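Local coordinates for type 3 secretion system translocon protein SctE (Shigella flexneri, PDB 3U0C), which forms, together with IpaC, a pore in the host cell membrane through which the type III secretion system delivers bacterial effector proteins, at residues K97-L101 against Q191-E195; L108-Y112 against I181-L185; Q115-L119 against I174-T178. All coordinates share one frame; numbering follows the deposited sequence.

Contact 1: residues K97-L101 against Q191-E195; sequences KINTL and QLEKE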
ATOM      1  N   LYS A  97      -1.448  15.323   3.154  1.00 29.62           N
ATOM      2  CA  LYS A  97      -0.658  14.115   3.218  1.00 33.61           C
ATOM      3  C   LYS A  97      -1.483  12.915   3.694  1.00 32.89           C
ATOM      4  O   LYS A  97      -1.384  11.810   3.137  1.00 31.37           O
ATOM      5  CB  LYS A  97       0.529  14.343   4.146  1.00 40.12           C
ATOM      6  CG  LYS A  97       1.435  13.148   4.299  1.00 52.19           C
ATOM      7  CD  LYS A  97       2.058  12.791   2.958  1.00 63.13           C
ATOM      8  CE  LYS A  97       2.413  11.311   2.859  1.00 63.27           C
ATOM      9  NZ  LYS A  97       2.480  10.937   1.427  1.00 65.42           N
ATOM     10  N   ILE A  98      -2.266  13.132   4.742  1.00 26.79           N
ATOM     11  CA  ILE A  98      -3.198  12.124   5.219  1.00 28.41           C
ATOM     12  C   ILE A  98      -4.164  11.681   4.115  1.00 33.27           C
ATOM     13  O   ILE A  98      -4.445  10.492   3.978  1.00 29.53           O
ATOM     14  CB  ILE A  98      -4.020  12.625   6.415  1.00 29.53           C
ATOM     15  CG1 ILE A  98      -3.158  12.687   7.668  1.00 31.82           C
ATOM     16  CG2 ILE A  98      -5.258  11.779   6.642  1.00 32.42           C
ATOM     17  CD1 ILE A  98      -2.290  11.526   7.872  1.00 36.49           C
ATOM     18  N   ASN A  99      -4.670  12.645   3.346  1.00 27.15           N
ATOM     19  CA  ASN A  99      -5.595  12.353   2.250  1.00 35.03           C
ATOM     20  C   ASN A  99      -4.928  11.503   1.175  1.00 35.52           C
ATOM     21  O   ASN A  99      -5.516  10.559   0.636  1.00 32.25           O
ATOM     22  CB  ASN A  99      -6.121  13.638   1.626  1.00 27.73           C
ATOM     23  CG  ASN A  99      -7.142  14.325   2.500  1.00 45.75           C
ATOM     24  OD1 ASN A  99      -7.678  13.723   3.435  1.00 42.85           O
ATOM     25  ND2 ASN A  99      -7.421  15.594   2.205  1.00 45.76           N
ATOM     26  N   THR A 100      -3.686  11.847   0.881  1.00 32.57           N
ATOM     27  CA  THR A 100      -2.893  11.111  -0.068  1.00 29.93           C
ATOM     28  C   THR A 100      -2.628   9.697   0.449  1.00 31.69           C
ATOM     29  O   THR A 100      -2.925   8.709  -0.247  1.00 26.35           O
ATOM     30  CB  THR A 100      -1.593  11.868  -0.362  1.00 31.17           C
ATOM     31  OG1 THR A 100      -1.926  13.100  -1.002  1.00 36.55           O
ATOM     32  CG2 THR A 100      -0.693  11.065  -1.294  1.00 37.62           C
ATOM     33  N   LEU A 101      -2.109   9.593   1.671  1.00 26.44           N
ATOM     34  CA  LEU A 101      -1.795   8.279   2.232  1.00 26.27           C
ATOM     35  C   LEU A 101      -3.033   7.393   2.234  1.00 27.49           C
ATOM     36  O   LEU A 101      -2.965   6.239   1.851  1.00 26.12           O
ATOM     37  CB  LEU A 101      -1.207   8.376   3.637  1.00 26.06           C
ATOM     38  CG  LEU A 101       0.276   8.767   3.701  1.00 26.39           C
ATOM     39  CD1 LEU A 101       0.660   9.325   5.072  1.00 26.99           C
ATOM     40  CD2 LEU A 101       1.173   7.604   3.312  1.00 26.68           C
ATOM     41  N   GLN A 191       5.307   5.847   6.583  1.00 29.62           N
ATOM     42  CA  GLN A 191       5.140   7.233   6.167  1.00 27.35           C
ATOM     43  C   GLN A 191       4.192   7.960   7.112  1.00 34.83           C
ATOM     44  O   GLN A 191       4.405   9.138   7.422  1.00 30.52           O
ATOM     45  CB  GLN A 191       4.591   7.341   4.750  1.00 34.83           C
ATOM     46  CG  GLN A 191       5.538   6.926   3.623  1.00 39.92           C
ATOM     47  CD  GLN A 191       5.076   7.478   2.285  1.00 37.87           C
ATOM     48  OE1 GLN A 191       4.690   8.637   2.192  1.00 42.76           O
ATOM     49  NE2 GLN A 191       5.099   6.654   1.256  1.00 42.03           N
ATOM     50  N   LEU A 192       3.144   7.264   7.548  1.00 24.13           N
ATOM     51  CA  LEU A 192       2.155   7.858   8.437  1.00 23.72           C
ATOM     52  C   LEU A 192       2.770   8.225   9.784  1.00 25.04           C
ATOM     53  O   LEU A 192       2.568   9.329  10.277  1.00 23.81           O
ATOM     54  CB  LEU A 192       0.949   6.945   8.646  1.00 23.41           C
ATOM     55  CG  LEU A 192      -0.119   7.494   9.604  1.00 25.84           C
ATOM     56  CD1 LEU A 192      -0.564   8.894   9.197  1.00 23.18           C
ATOM     57  CD2 LEU A 192      -1.308   6.559   9.683  1.00 22.73           C
ATOM     58  N   GLU A 193       3.508   7.285  10.374  1.00 27.59           N
ATOM     59  CA  GLU A 193       4.246   7.547  11.608  1.00 31.39           C
ATOM     60  C   GLU A 193       5.209   8.741  11.460  1.00 29.60           C
ATOM     61  O   GLU A 193       5.317   9.566  12.347  1.00 27.77           O
ATOM     62  CB  GLU A 193       5.021   6.304  12.047  1.00 35.48           C
ATOM     63  CG  GLU A 193       5.607   6.388  13.445  1.00 37.16           C
ATOM     64  CD  GLU A 193       6.009   5.026  13.993  1.00 44.94           C
ATOM     65  OE1 GLU A 193       6.344   4.127  13.180  1.00 52.28           O
ATOM     66  OE2 GLU A 193       5.975   4.841  15.234  1.00 39.05           O
ATOM     67  N   LYS A 194       5.917   8.799  10.336  1.00 31.34           N
ATOM     68  CA  LYS A 194       6.847   9.881  10.057  1.00 36.84           C
ATOM     69  C   LYS A 194       6.131  11.222  10.197  1.00 37.35           C
ATOM     70  O   LYS A 194       6.596  12.113  10.895  1.00 34.55           O
ATOM     71  CB  LYS A 194       7.417   9.744   8.648  1.00 42.83           C
ATOM     72  CG  LYS A 194       8.728  10.495   8.391  1.00 51.98           C
ATOM     73  CD  LYS A 194       9.083  10.504   6.891  1.00 53.80           C
ATOM     74  CE  LYS A 194      10.181  11.538   6.576  1.00 58.56           C
ATOM     75  NZ  LYS A 194      10.540  11.684   5.113  1.00 54.49           N
ATOM     76  N   GLU A 195       4.995  11.344   9.525  1.00 28.43           N
ATOM     77  CA  GLU A 195       4.203  12.557   9.535  1.00 28.39           C
ATOM     78  C   GLU A 195       3.695  12.919  10.934  1.00 31.28           C
ATOM     79  O   GLU A 195       3.738  14.079  11.340  1.00 34.57           O
ATOM     80  CB  GLU A 195       3.041  12.437   8.549  1.00 32.54           C
ATOM     81  CG  GLU A 195       3.482  12.288   7.083  1.00 44.70           C
ATOM     82  CD  GLU A 195       4.162  13.551   6.547  1.00 48.33           C
ATOM     83  OE1 GLU A 195       4.105  14.602   7.229  1.00 41.36           O
ATOM     84  OE2 GLU A 195       4.752  13.491   5.446  1.00 49.68           O
TER

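Contact 2: residues L108-Y112 against I181-L185; sequences LTRDY and IHSKL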
ATOM      1  N   LEU A 108      -3.820   0.403  -2.904  1.00 27.17           N
ATOM      2  CA  LEU A 108      -2.990  -0.761  -2.642  1.00 33.37           C
ATOM      3  C   LEU A 108      -3.775  -1.913  -2.005  1.00 31.74           C
ATOM      4  O   LEU A 108      -3.429  -3.077  -2.176  1.00 27.66           O
ATOM      5  CB  LEU A 108      -1.791  -0.386  -1.770  1.00 27.29           C
ATOM      6  CG  LEU A 108      -0.702   0.477  -2.414  1.00 27.50           C
ATOM      7  CD1 LEU A 108       0.242   1.028  -1.348  1.00 27.37           C
ATOM      8  CD2 LEU A 108       0.068  -0.286  -3.486  1.00 31.85           C
ATOM      9  N   THR A 109      -4.816  -1.580  -1.252  1.00 29.73           N
ATOM     10  CA  THR A 109      -5.646  -2.602  -0.651  1.00 26.55           C
ATOM     11  C   THR A 109      -6.392  -3.344  -1.746  1.00 30.17           C
ATOM     12  O   THR A 109      -6.444  -4.568  -1.754  1.00 27.26           O
ATOM     13  CB  THR A 109      -6.625  -2.011   0.354  1.00 26.13           C
ATOM     14  OG1 THR A 109      -5.903  -1.627   1.528  1.00 31.49           O
ATOM     15  CG2 THR A 109      -7.671  -3.034   0.736  1.00 26.25           C
ATOM     16  N   ARG A 110      -6.960  -2.587  -2.676  1.00 34.95           N
ATOM     17  CA  ARG A 110      -7.616  -3.172  -3.833  1.00 38.29           C
ATOM     18  C   ARG A 110      -6.659  -4.036  -4.652  1.00 36.22           C
ATOM     19  O   ARG A 110      -7.038  -5.118  -5.118  1.00 41.39           O
ATOM     20  CB  ARG A 110      -8.237  -2.078  -4.707  1.00 44.24           C
ATOM     21  CG  ARG A 110      -9.523  -1.492  -4.148  1.00 52.91           C
ATOM     22  CD  ARG A 110     -10.230  -0.594  -5.176  1.00 61.32           C
ATOM     23  NE  ARG A 110      -9.400   0.551  -5.571  1.00 65.60           N
ATOM     24  CZ  ARG A 110      -9.401   1.730  -4.949  1.00 64.74           C
ATOM     25  NH1 ARG A 110     -10.195   1.935  -3.907  1.00 64.64           N
ATOM     26  NH2 ARG A 110      -8.614   2.705  -5.371  1.00 63.49           N
ATOM     27  N   ASP A 111      -5.424  -3.568  -4.814  1.00 28.25           N
ATOM     28  CA  ASP A 111      -4.420  -4.303  -5.577  1.00 31.83           C
ATOM     29  C   ASP A 111      -4.083  -5.608  -4.889  1.00 30.94           C
ATOM     30  O   ASP A 111      -3.958  -6.650  -5.523  1.00 31.65           O
ATOM     31  CB  ASP A 111      -3.142  -3.490  -5.735  1.00 32.71           C
ATOM     32  CG  ASP A 111      -3.311  -2.319  -6.668  1.00 36.49           C
ATOM     33  OD1 ASP A 111      -4.231  -2.349  -7.515  1.00 42.89           O
ATOM     34  OD2 ASP A 111      -2.516  -1.374  -6.557  1.00 35.78           O
ATOM     35  N   TYR A 112      -3.925  -5.530  -3.578  1.00 29.11           N
ATOM     36  CA  TYR A 112      -3.613  -6.692  -2.765  1.00 30.63           C
ATOM     37  C   TYR A 112      -4.667  -7.787  -2.904  1.00 29.56           C
ATOM     38  O   TYR A 112      -4.336  -8.942  -3.068  1.00 29.97           O
ATOM     39  CB  TYR A 112      -3.526  -6.275  -1.312  1.00 28.82           C
ATOM     40  CG  TYR A 112      -2.954  -7.319  -0.395  1.00 33.11           C
ATOM     41  CD1 TYR A 112      -1.659  -7.792  -0.566  1.00 30.90           C
ATOM     42  CD2 TYR A 112      -3.697  -7.810   0.670  1.00 31.54           C
ATOM     43  CE1 TYR A 112      -1.127  -8.720   0.295  1.00 29.44           C
ATOM     44  CE2 TYR A 112      -3.171  -8.738   1.536  1.00 33.98           C
ATOM     45  CZ  TYR A 112      -1.889  -9.189   1.341  1.00 29.37           C
ATOM     46  OH  TYR A 112      -1.367 -10.113   2.204  1.00 33.34           O
ATOM     47  N   ILE A 181       3.249  -5.721  -2.672  1.00 34.32           N
ATOM     48  CA  ILE A 181       2.141  -4.842  -2.328  1.00 30.12           C
ATOM     49  C   ILE A 181       2.005  -4.717  -0.819  1.00 31.37           C
ATOM     50  O   ILE A 181       1.866  -3.616  -0.299  1.00 30.10           O
ATOM     51  CB  ILE A 181       0.814  -5.359  -2.917  1.00 30.13           C
ATOM     52  CG1 ILE A 181       0.845  -5.320  -4.442  1.00 30.47           C
ATOM     53  CG2 ILE A 181      -0.358  -4.551  -2.422  1.00 29.69           C
ATOM     54  CD1 ILE A 181      -0.296  -6.094  -5.064  1.00 30.66           C
ATOM     55  N   HIS A 182       2.043  -5.853  -0.130  1.00 30.23           N
ATOM     56  CA  HIS A 182       2.001  -5.883   1.324  1.00 28.67           C
ATOM     57  C   HIS A 182       3.125  -5.046   1.900  1.00 29.72           C
ATOM     58  O   HIS A 182       2.948  -4.400   2.924  1.00 31.83           O
ATOM     59  CB  HIS A 182       2.131  -7.310   1.847  1.00 29.01           C
ATOM     60  CG  HIS A 182       2.008  -7.425   3.333  1.00 39.45           C
ATOM     61  ND1 HIS A 182       0.817  -7.769   3.955  1.00 38.50           N
ATOM     62  CD2 HIS A 182       2.905  -7.242   4.327  1.00 36.52           C
ATOM     63  CE1 HIS A 182       1.005  -7.798   5.262  1.00 34.44           C
ATOM     64  NE2 HIS A 182       2.259  -7.480   5.516  1.00 35.09           N
ATOM     65  N   SER A 183       4.280  -5.065   1.249  1.00 28.04           N
ATOM     66  CA  SER A 183       5.407  -4.279   1.708  1.00 28.14           C
ATOM     67  C   SER A 183       5.136  -2.783   1.502  1.00 27.81           C
ATOM     68  O   SER A 183       5.471  -1.956   2.345  1.00 33.66           O
ATOM     69  CB  SER A 183       6.678  -4.692   0.975  1.00 32.26           C
ATOM     70  OG  SER A 183       7.800  -4.010   1.512  1.00 38.43           O
ATOM     71  N   LYS A 184       4.534  -2.450   0.369  1.00 27.56           N
ATOM     72  CA  LYS A 184       4.154  -1.091   0.075  1.00 27.31           C
ATOM     73  C   LYS A 184       3.127  -0.575   1.091  1.00 36.42           C
ATOM     74  O   LYS A 184       3.163   0.590   1.460  1.00 26.64           O
ATOM     75  CB  LYS A 184       3.632  -0.949  -1.356  1.00 27.41           C
ATOM     76  CG  LYS A 184       4.730  -0.913  -2.421  1.00 27.88           C
ATOM     77  CD  LYS A 184       4.175  -0.721  -3.824  1.00 28.03           C
ATOM     78  CE  LYS A 184       5.158  -1.228  -4.888  1.00 41.26           C
ATOM     79  NZ  LYS A 184       4.789  -0.767  -6.263  1.00 46.60           N
ATOM     80  N   LEU A 185       2.219  -1.443   1.545  1.00 33.56           N
ATOM     81  CA  LEU A 185       1.250  -1.037   2.560  1.00 31.07           C
ATOM     82  C   LEU A 185       1.974  -0.728   3.856  1.00 29.24           C
ATOM     83  O   LEU A 185       1.676   0.270   4.514  1.00 26.83           O
ATOM     84  CB  LEU A 185       0.160  -2.091   2.786  1.00 27.07           C
ATOM     85  CG  LEU A 185      -0.955  -2.071   1.734  1.00 26.99           C
ATOM     86  CD1 LEU A 185      -1.671  -3.415   1.633  1.00 27.18           C
ATOM     87  CD2 LEU A 185      -1.930  -0.947   1.989  1.00 26.58           C
TER

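Contact 3: residues Q115-L119 against I174-T178; sequences QINKL and IEQKT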
ATOM      1  N   GLN A 115      -4.708  -9.332  -6.369  1.00 29.13           N
ATOM      2  CA  GLN A 115      -3.582 -10.240  -6.530  1.00 29.48           C
ATOM      3  C   GLN A 115      -3.753 -11.540  -5.752  1.00 36.33           C
ATOM      4  O   GLN A 115      -3.372 -12.601  -6.238  1.00 30.22           O
ATOM      5  CB  GLN A 115      -2.270  -9.585  -6.129  1.00 29.16           C
ATOM      6  CG  GLN A 115      -1.789  -8.550  -7.107  1.00 38.92           C
ATOM      7  CD  GLN A 115      -1.571  -9.127  -8.481  1.00 34.78           C
ATOM      8  OE1 GLN A 115      -0.966 -10.197  -8.635  1.00 38.21           O
ATOM      9  NE2 GLN A 115      -2.066  -8.429  -9.496  1.00 33.34           N
ATOM     10  N   ILE A 116      -4.288 -11.435  -4.535  1.00 39.72           N
ATOM     11  CA  ILE A 116      -4.629 -12.601  -3.723  1.00 37.28           C
ATOM     12  C   ILE A 116      -5.613 -13.517  -4.456  1.00 38.24           C
ATOM     13  O   ILE A 116      -5.432 -14.744  -4.492  1.00 32.62           O
ATOM     14  CB  ILE A 116      -5.214 -12.185  -2.357  1.00 37.27           C
ATOM     15  CG1 ILE A 116      -4.128 -11.563  -1.471  1.00 31.07           C
ATOM     16  CG2 ILE A 116      -5.832 -13.388  -1.666  1.00 32.96           C
ATOM     17  CD1 ILE A 116      -3.139 -12.544  -0.913  1.00 33.19           C
ATOM     18  N   ASN A 117      -6.642 -12.934  -5.063  1.00 31.32           N
ATOM     19  CA  ASN A 117      -7.548 -13.742  -5.881  1.00 31.99           C
ATOM     20  C   ASN A 117      -6.830 -14.382  -7.063  1.00 32.59           C
ATOM     21  O   ASN A 117      -7.047 -15.559  -7.359  1.00 33.24           O
ATOM     22  CB  ASN A 117      -8.745 -12.936  -6.381  1.00 31.94           C
ATOM     23  CG  ASN A 117      -9.555 -13.692  -7.427  1.00 56.21           C
ATOM     24  OD1 ASN A 117     -10.174 -14.732  -7.129  1.00 56.13           O
ATOM     25  ND2 ASN A 117      -9.545 -13.189  -8.668  1.00 56.46           N
ATOM     26  N   LYS A 118      -5.987 -13.606  -7.736  1.00 35.30           N
ATOM     27  CA  LYS A 118      -5.201 -14.104  -8.861  1.00 39.35           C
ATOM     28  C   LYS A 118      -4.325 -15.290  -8.459  1.00 39.77           C
ATOM     29  O   LYS A 118      -4.143 -16.241  -9.228  1.00 32.56           O
ATOM     30  CB  LYS A 118      -4.327 -12.991  -9.455  1.00 35.96           C
ATOM     31  CG  LYS A 118      -5.094 -11.984 -10.277  1.00 31.28           C
ATOM     32  CD  LYS A 118      -4.182 -11.205 -11.191  1.00 41.09           C
ATOM     33  CE  LYS A 118      -4.948 -10.130 -11.951  1.00 45.18           C
ATOM     34  NZ  LYS A 118      -5.730 -10.635 -13.124  1.00 56.13           N
ATOM     35  N   LEU A 119      -3.784 -15.216  -7.248  1.00 38.30           N
ATOM     36  CA  LEU A 119      -2.883 -16.228  -6.735  1.00 34.00           C
ATOM     37  C   LEU A 119      -3.617 -17.522  -6.394  1.00 35.30           C
ATOM     38  O   LEU A 119      -3.043 -18.595  -6.451  1.00 34.39           O
ATOM     39  CB  LEU A 119      -2.169 -15.702  -5.500  1.00 31.92           C
ATOM     40  CG  LEU A 119      -1.306 -16.671  -4.693  1.00 31.19           C
ATOM     41  CD1 LEU A 119      -0.200 -17.245  -5.567  1.00 31.49           C
ATOM     42  CD2 LEU A 119      -0.732 -15.945  -3.475  1.00 30.46           C
ATOM     43  N   ILE A 174       3.203 -14.000  -9.158  1.00 32.35           N
ATOM     44  CA  ILE A 174       2.037 -13.426  -8.497  1.00 32.01           C
ATOM     45  C   ILE A 174       2.270 -13.313  -6.995  1.00 31.56           C
ATOM     46  O   ILE A 174       2.044 -12.260  -6.399  1.00 31.04           O
ATOM     47  CB  ILE A 174       0.773 -14.267  -8.752  1.00 33.84           C
ATOM     48  CG1 ILE A 174       0.451 -14.308 -10.247  1.00 32.91           C
ATOM     49  CG2 ILE A 174      -0.404 -13.709  -7.964  1.00 33.58           C
ATOM     50  CD1 ILE A 174      -0.514 -15.406 -10.634  1.00 37.34           C
ATOM     51  N   GLU A 175       2.725 -14.405  -6.389  1.00 32.09           N
ATOM     52  CA  GLU A 175       3.009 -14.424  -4.960  1.00 31.76           C
ATOM     53  C   GLU A 175       3.973 -13.303  -4.589  1.00 33.99           C
ATOM     54  O   GLU A 175       3.829 -12.666  -3.545  1.00 31.23           O
ATOM     55  CB  GLU A 175       3.590 -15.777  -4.546  1.00 32.18           C
ATOM     56  CG  GLU A 175       3.902 -15.892  -3.063  1.00 42.61           C
ATOM     57  CD  GLU A 175       4.084 -17.328  -2.615  1.00 44.29           C
ATOM     58  OE1 GLU A 175       4.977 -18.013  -3.156  1.00 47.56           O
ATOM     59  OE2 GLU A 175       3.333 -17.773  -1.721  1.00 48.74           O
ATOM     60  N   GLN A 176       4.956 -13.067  -5.452  1.00 38.08           N
ATOM     61  CA  GLN A 176       5.933 -12.009  -5.228  1.00 39.01           C
ATOM     62  C   GLN A 176       5.253 -10.644  -5.209  1.00 32.63           C
ATOM     63  O   GLN A 176       5.513  -9.823  -4.328  1.00 33.18           O
ATOM     64  CB  GLN A 176       7.017 -12.043  -6.307  1.00 42.79           C
ATOM     65  CG  GLN A 176       8.216 -12.908  -5.956  1.00 54.03           C
ATOM     66  CD  GLN A 176       8.351 -13.139  -4.463  1.00 57.07           C
ATOM     67  OE1 GLN A 176       8.662 -12.218  -3.707  1.00 52.50           O
ATOM     68  NE2 GLN A 176       8.116 -14.372  -4.032  1.00 59.88           N
ATOM     69  N   LYS A 177       4.382 -10.410  -6.184  1.00 30.91           N
ATOM     70  CA  LYS A 177       3.645  -9.150  -6.268  1.00 30.50           C
ATOM     71  C   LYS A 177       2.787  -8.933  -5.030  1.00 32.72           C
ATOM     72  O   LYS A 177       2.779  -7.855  -4.455  1.00 30.36           O
ATOM     73  CB  LYS A 177       2.762  -9.081  -7.502  1.00 30.70           C
ATOM     74  CG  LYS A 177       3.519  -8.865  -8.783  1.00 58.28           C
ATOM     75  CD  LYS A 177       2.560  -8.687  -9.940  1.00 60.59           C
ATOM     76  CE  LYS A 177       3.283  -8.731 -11.278  1.00 59.17           C
ATOM     77  NZ  LYS A 177       2.402  -8.247 -12.390  1.00 56.48           N
ATOM     78  N   THR A 178       2.054  -9.967  -4.633  1.00 32.04           N
ATOM     79  CA  THR A 178       1.312  -9.940  -3.384  1.00 30.05           C
ATOM     80  C   THR A 178       2.163  -9.398  -2.229  1.00 30.16           C
ATOM     81  O   THR A 178       1.782  -8.431  -1.556  1.00 29.36           O
ATOM     82  CB  THR A 178       0.846 -11.356  -2.985  1.00 30.34           C
ATOM     83  OG1 THR A 178      -0.043 -11.871  -3.983  1.00 35.91           O
ATOM     84  CG2 THR A 178       0.126 -11.287  -1.663  1.00 40.08           C
TER

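Contact 1: residues K97-L101 against Q191-E195
Lys97 and Leu101 face Glu195 and Leu192 across two helix segments that run antiparallel, their axes at 171° and no closer than 10.9 Å. The pairing belongs to the long antiparallel coiled coil of the translocator's N-terminal region, in which helix 71-141 lies against helix 150-197. At this axis spacing only side chains bridge the gap: Lys97, Gln191 and Glu195 form a polar side, Ile98, Leu101 and Leu192 an apolar one, and Leu101 touches both.

The polar side is built around Lys97. With CG anti to the backbone N (chi1 180°), its chain starts out toward the partner helix, then bends at the next bond and sends the ammonium group along to Gln191. NZ gives a weak hydrogen bond to the amide oxygen, 3.3 Å from NZ of Lys97 to OE1 of Gln191, the two chains crossing at about a right angle. The other end of that amide is engaged too: NE2 of Gln191 is hydrogen-bonded to Asp187, one turn earlier on its own helix. Glu195 meets the lysine nearer its root, at CG and CD, its OE2 lying 3.5 Å from CG of Lys97. The carboxylate therefore packs against the methylenes, and the charged ends stay apart, NZ of Lys97 being 5.3 Å from OE2 of Glu195.

On the apolar side Leu101 splits its methyls. CD2 of Leu101 rests 3.7 Å from CB of Gln191, while CD1 turns to the backbone of Leu192. At the flank the end of Ile98 swings inward, and its CD1 meets CD1 of Leu192 at 3.4 Å, tight for two methyl groups.

Chemically this is a mixed seam. Lysine and glutamate are near enough for a longer-range attraction, probably modest, but the direct grip comes from apolar packing and one weak bond to an amide.

Contact 2: residues L108-Y112 against I181-L185
Leu108 lays its side chain against Lys184 and Leu185, neighbours on the opposite helix, and touches Lys188 beyond them. This is side-chain packing in an antiparallel two-helix coiled coil: helix 71-141 and helix 150-197 cross here at -157°, with 9.6 Å between the segment axes, and no hydrogen bond passes from one segment to the other.

Each part of Leu108 has its own neighbour. CB of Leu108 lies 3.8 Å from CD2 of Leu185, and CD1 reaches CB of Lys184, the two side chains crossing at about a right angle. CD2 of Leu108 comes near CD of Lys184, so the lysine's methylenes lie across the leucine's end before the amino group leads away from the partner helix. Leu185 carries its branched end inward to fill the other flank, where CD2 also approaches OG1 of Thr109. That hydroxyl is hydrogen-bonded to the carbonyl of Thr105.

The two arms of Ile181 meet different parts of the facing helix. CG2 sits against the backbone, 3.4 Å from O of Leu108, and also touches CB of Tyr112 at 3.8 Å. The other arm, extended through CG1, brings CD1 within 3.7 Å of O of Asp111 and onto that residue's CB.

Tyr112 closes the opposite flank from Asp111. A chi1 of -169° puts its ring on the carbonyl-carbon side, from where it runs out along the flank of the helix pair beside His182, the two side chains pointing the same way. Their planes are inclined at 49° and the ring centroids are 5.8 Å apart, an oblique pairing. CE1 of Tyr112 touches CB of His182, and at the outer end OH of Tyr112 stands 3.7 Å from ND1 of His182.

Contact 3: residues Q115-L119 against I174-T178
Ile174 reaches across to Leu119 and Gln115 from a CB that points at the facing helix, and its two branches part there. CG2 does most of the touching: it lies 3.6 Å from CB of Leu119 and 3.6 Å from O of Gln115. It also meets the side-chain amide: OE1 of Gln115 is 3.6 Å from CG2 of Ile174. CG1 carries the chain on, extended (chi2 163°), toward the facing helix until CD1 comes 4.0 Å from O of Lys118. Beyond these residues the isoleucine also packs on Ala122.

A bend at chi2 (-59°) aims the amide oxygen of Gln115 at that methyl; the same OE1 faces the methylenes of Lys177. Leu119 spreads its methyls, CD1 toward Glu175 and CD2 toward Thr178. CG2 of Thr178 is 3.6 Å from CD1 of Ile116, the two side chains crossing at about a right angle.

OG1 of Thr178 donates to O of Ile174 at 3.2 Å, coming in from above the carbonyl plane, and the same oxygen accepts the backbone N-H of Thr178. With the hydroxyl at the interface but its hydrogen bond given to its own helix, and no hydrogen bond between the segments, this part of the coiled coil is joined by van der Waals packing, even though several polar groups line it.

All three contacts join the same two helices, 71-141 and 150-197, at successive levels of one antiparallel coiled coil. Going forward along the first helix means going backward along the second: contact 1, then contact 2, then contact 3 lie progressively nearer the turn between the helices. Contacts 1 and 2 have centres about 16 Å apart and do not touch. Contacts 2 and 3, with centres about 10 Å apart, merge: CE1 of Tyr112 lies 3.5 Å from O of Thr178, and CD1 of Ile181 3.5 Å from CG of Gln115. Contacts 1 and 3 are about 26 Å apart between centres. Together they describe a long rod, the translocator's coiled-coil domain, whose structure revealed homology to pore-forming toxins.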